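Local coordinates for protein chloramphenicol acetyltransferase (Aliivibrio fischeri, PDB 6PXA) that probably transfers an acetyl group from acetyl-CoA to chloramphenicol, as a hexapeptide-repeat acyltransferase, and binds taurocholic acid, at residues K40-Q45 / D69-G74. Numbering follows the deposited sequence.
Sequences KTFEEQ and DKLRIG
Thr-41 N donates to Glu-44 OE1 over 3.0 Å in a nearly straight bond (166° at the hydrogen), reaching the oxygen from above the carboxylate plane; Phe-42, the next residue, meets Ile-73 and Leu-71. The reciprocal bond, Glu-44 N to Thr-41 OG1 at 3.3 Å, is more bent (137°); together the two define a capping box with Thr-41 as N-cap of helix 42-46. Glu-44 N also donates to Thr-41 O, 3.1 Å away.

One residue into the helix, Phe-42 has CG anti to its backbone N (chi1 -179°), which sends the ring to the strand. Its CZ lies 3.7 Å from Ile-73 CD1, the two side chains approaching from opposite directions; the methyl sits oblique to the ring. Leu-71 CD2 is more distant, 4.5 Å from the same CZ, and likewise oblique.

Strand 71-73 belongs to a parallel sheet between strands 25-27 and 122-124, one wall of the left-handed beta-helix characteristic of hexapeptide-repeat transferases. Leu-71 and Ile-73, two positions apart, both point toward the helix, whereas the intervening Arg-72 makes a salt bridge with Asp-121. All three touching residues are buried and no hydrogen bond joins the two segments; the contact is apolar side-chain packing. The Phe-42 ring also meets that of Tyr-33 and packs on Leu-16 and Val-47.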
loop_
_atom_site.group_PDB
_atom_site.type_symbol
_atom_site.label_atom_id
_atom_site.label_comp_id
_atom_site.label_asym_id
_atom_site.label_seq_id
_atom_site.Cartn_x
_atom_site.Cartn_y
_atom_site.Cartn_z
ATOM N N LYS B 40 -13.933 7.379 -3.687
ATOM C CA LYS B 40 -14.531 8.407 -2.844
ATOM C C LYS B 40 -13.884 9.767 -3.090
ATOM O O LYS B 40 -12.839 9.875 -3.738
ATOM C CB LYS B 40 -14.424 7.991 -1.376
ATOM C CG LYS B 40 -15.334 6.824 -0.983
ATOM C CD LYS B 40 -14.890 6.241 0.363
ATOM C CE LYS B 40 -15.747 5.063 0.811
ATOM N NZ LYS B 40 -17.050 5.511 1.371
ATOM N N THR B 41 -14.522 10.821 -2.565
ATOM C CA THR B 41 -14.003 12.170 -2.744
ATOM C C THR B 41 -12.689 12.359 -2.005
ATOM O O THR B 41 -12.349 11.628 -1.063
ATOM C CB THR B 41 -14.959 13.236 -2.210
ATOM O OG1 THR B 41 -15.041 13.117 -0.781
ATOM C CG2 THR B 41 -16.359 13.128 -2.814
ATOM N N PHE B 42 -11.980 13.410 -2.418
ATOM C CA PHE B 42 -10.721 13.792 -1.793
ATOM C C PHE B 42 -10.861 13.913 -0.272
ATOM O O PHE B 42 -10.038 13.379 0.481
ATOM C CB PHE B 42 -10.257 15.112 -2.415
ATOM C CG PHE B 42 -8.951 15.622 -1.873
ATOM C CD1 PHE B 42 -7.767 15.026 -2.235
ATOM C CD2 PHE B 42 -8.915 16.730 -1.041
ATOM C CE1 PHE B 42 -6.559 15.495 -1.753
ATOM C CE2 PHE B 42 -7.709 17.212 -0.557
ATOM C CZ PHE B 42 -6.529 16.589 -0.910
ATOM N N GLU B 43 -11.913 14.601 0.204
ATOM C CA GLU B 43 -12.057 14.827 1.642
ATOM C C GLU B 43 -12.509 13.597 2.411
ATOM O O GLU B 43 -12.343 13.557 3.632
ATOM C CB GLU B 43 -13.044 15.971 1.933
ATOM C CG GLU B 43 -12.447 17.333 1.645
ATOM C CD GLU B 43 -13.300 18.467 2.205
ATOM O OE1 GLU B 43 -14.473 18.599 1.807
ATOM O OE2 GLU B 43 -12.785 19.211 3.056
ATOM N N GLU B 44 -13.071 12.589 1.755
ATOM C CA GLU B 44 -13.487 11.432 2.531
ATOM C C GLU B 44 -12.517 10.266 2.452
ATOM O O GLU B 44 -12.614 9.363 3.278
ATOM C CB GLU B 44 -14.891 10.982 2.130
ATOM C CG GLU B 44 -15.054 10.578 0.721
ATOM C CD GLU B 44 -16.508 10.559 0.301
ATOM O OE1 GLU B 44 -16.807 10.036 -0.791
ATOM O OE2 GLU B 44 -17.354 11.070 1.063
ATOM N N GLN B 45 -11.540 10.301 1.549
ATOM C CA GLN B 45 -10.676 9.154 1.250
ATOM C C GLN B 45 -9.192 9.495 1.315
ATOM O O GLN B 45 -8.399 8.716 1.842
ATOM C CB GLN B 45 -11.046 8.634 -0.164
ATOM C CG GLN B 45 -10.222 7.464 -0.676
ATOM C CD GLN B 45 -10.522 6.188 0.068
ATOM O OE1 GLN B 45 -11.618 6.011 0.590
ATOM N NE2 GLN B 45 -9.547 5.291 0.127
ATOM N N ASP B 69 -3.598 20.407 13.515
ATOM C CA ASP B 69 -2.737 20.488 12.337
ATOM C C ASP B 69 -3.575 20.661 11.072
ATOM O O ASP B 69 -4.610 20.014 10.885
ATOM C CB ASP B 69 -1.847 19.229 12.226
ATOM C CG ASP B 69 -0.843 19.122 13.377
ATOM O OD1 ASP B 69 -0.355 20.172 13.871
ATOM O OD2 ASP B 69 -0.590 17.990 13.858
ATOM N N LYS B 70 -3.143 21.568 10.208
ATOM C CA LYS B 70 -3.871 21.880 8.993
ATOM C C LYS B 70 -3.149 21.273 7.791
ATOM O O LYS B 70 -1.944 21.004 7.828
ATOM C CB LYS B 70 -4.038 23.394 8.827
ATOM C CG LYS B 70 -5.066 24.014 9.803
ATOM C CD LYS B 70 -5.113 25.521 9.738
ATOM C CE LYS B 70 -5.703 26.064 11.062
ATOM N NZ LYS B 70 -5.663 27.553 11.179
ATOM N N LEU B 71 -3.907 21.057 6.718
ATOM C CA LEU B 71 -3.382 20.546 5.454
ATOM C C LEU B 71 -3.454 21.677 4.426
ATOM O O LEU B 71 -4.541 22.140 4.078
ATOM C CB LEU B 71 -4.170 19.319 4.989
ATOM C CG LEU B 71 -3.905 18.920 3.531
ATOM C CD1 LEU B 71 -2.457 18.498 3.347
ATOM C CD2 LEU B 71 -4.870 17.846 3.042
ATOM N N ARG B 72 -2.301 22.128 3.941
ATOM C CA ARG B 72 -2.251 23.235 2.996
ATOM C C ARG B 72 -1.624 22.744 1.696
ATOM O O ARG B 72 -0.512 22.205 1.701
ATOM C CB ARG B 72 -1.467 24.416 3.575
ATOM C CG ARG B 72 -1.828 24.780 4.994
ATOM C CD ARG B 72 -1.194 26.148 5.332
ATOM N NE ARG B 72 -0.381 26.129 6.547
ATOM C CZ ARG B 72 0.762 26.809 6.695
ATOM N NH1 ARG B 72 1.440 26.739 7.835
ATOM N NH2 ARG B 72 1.245 27.542 5.698
ATOM N N ILE B 73 -2.342 22.925 0.588
ATOM C CA ILE B 73 -1.912 22.468 -0.729
ATOM C C ILE B 73 -1.858 23.674 -1.659
ATOM O O ILE B 73 -2.733 24.551 -1.616
ATOM C CB ILE B 73 -2.855 21.378 -1.276
ATOM C CG1 ILE B 73 -2.750 20.109 -0.419
ATOM C CG2 ILE B 73 -2.533 21.071 -2.720
ATOM C CD1 ILE B 73 -3.872 19.092 -0.651
ATOM N N GLY B 74 -0.794 23.740 -2.454
ATOM C CA GLY B 74 -0.538 24.874 -3.306
ATOM C C GLY B 74 -1.364 24.834 -4.569
ATOM O O GLY B 74 -2.414 24.193 -4.647
#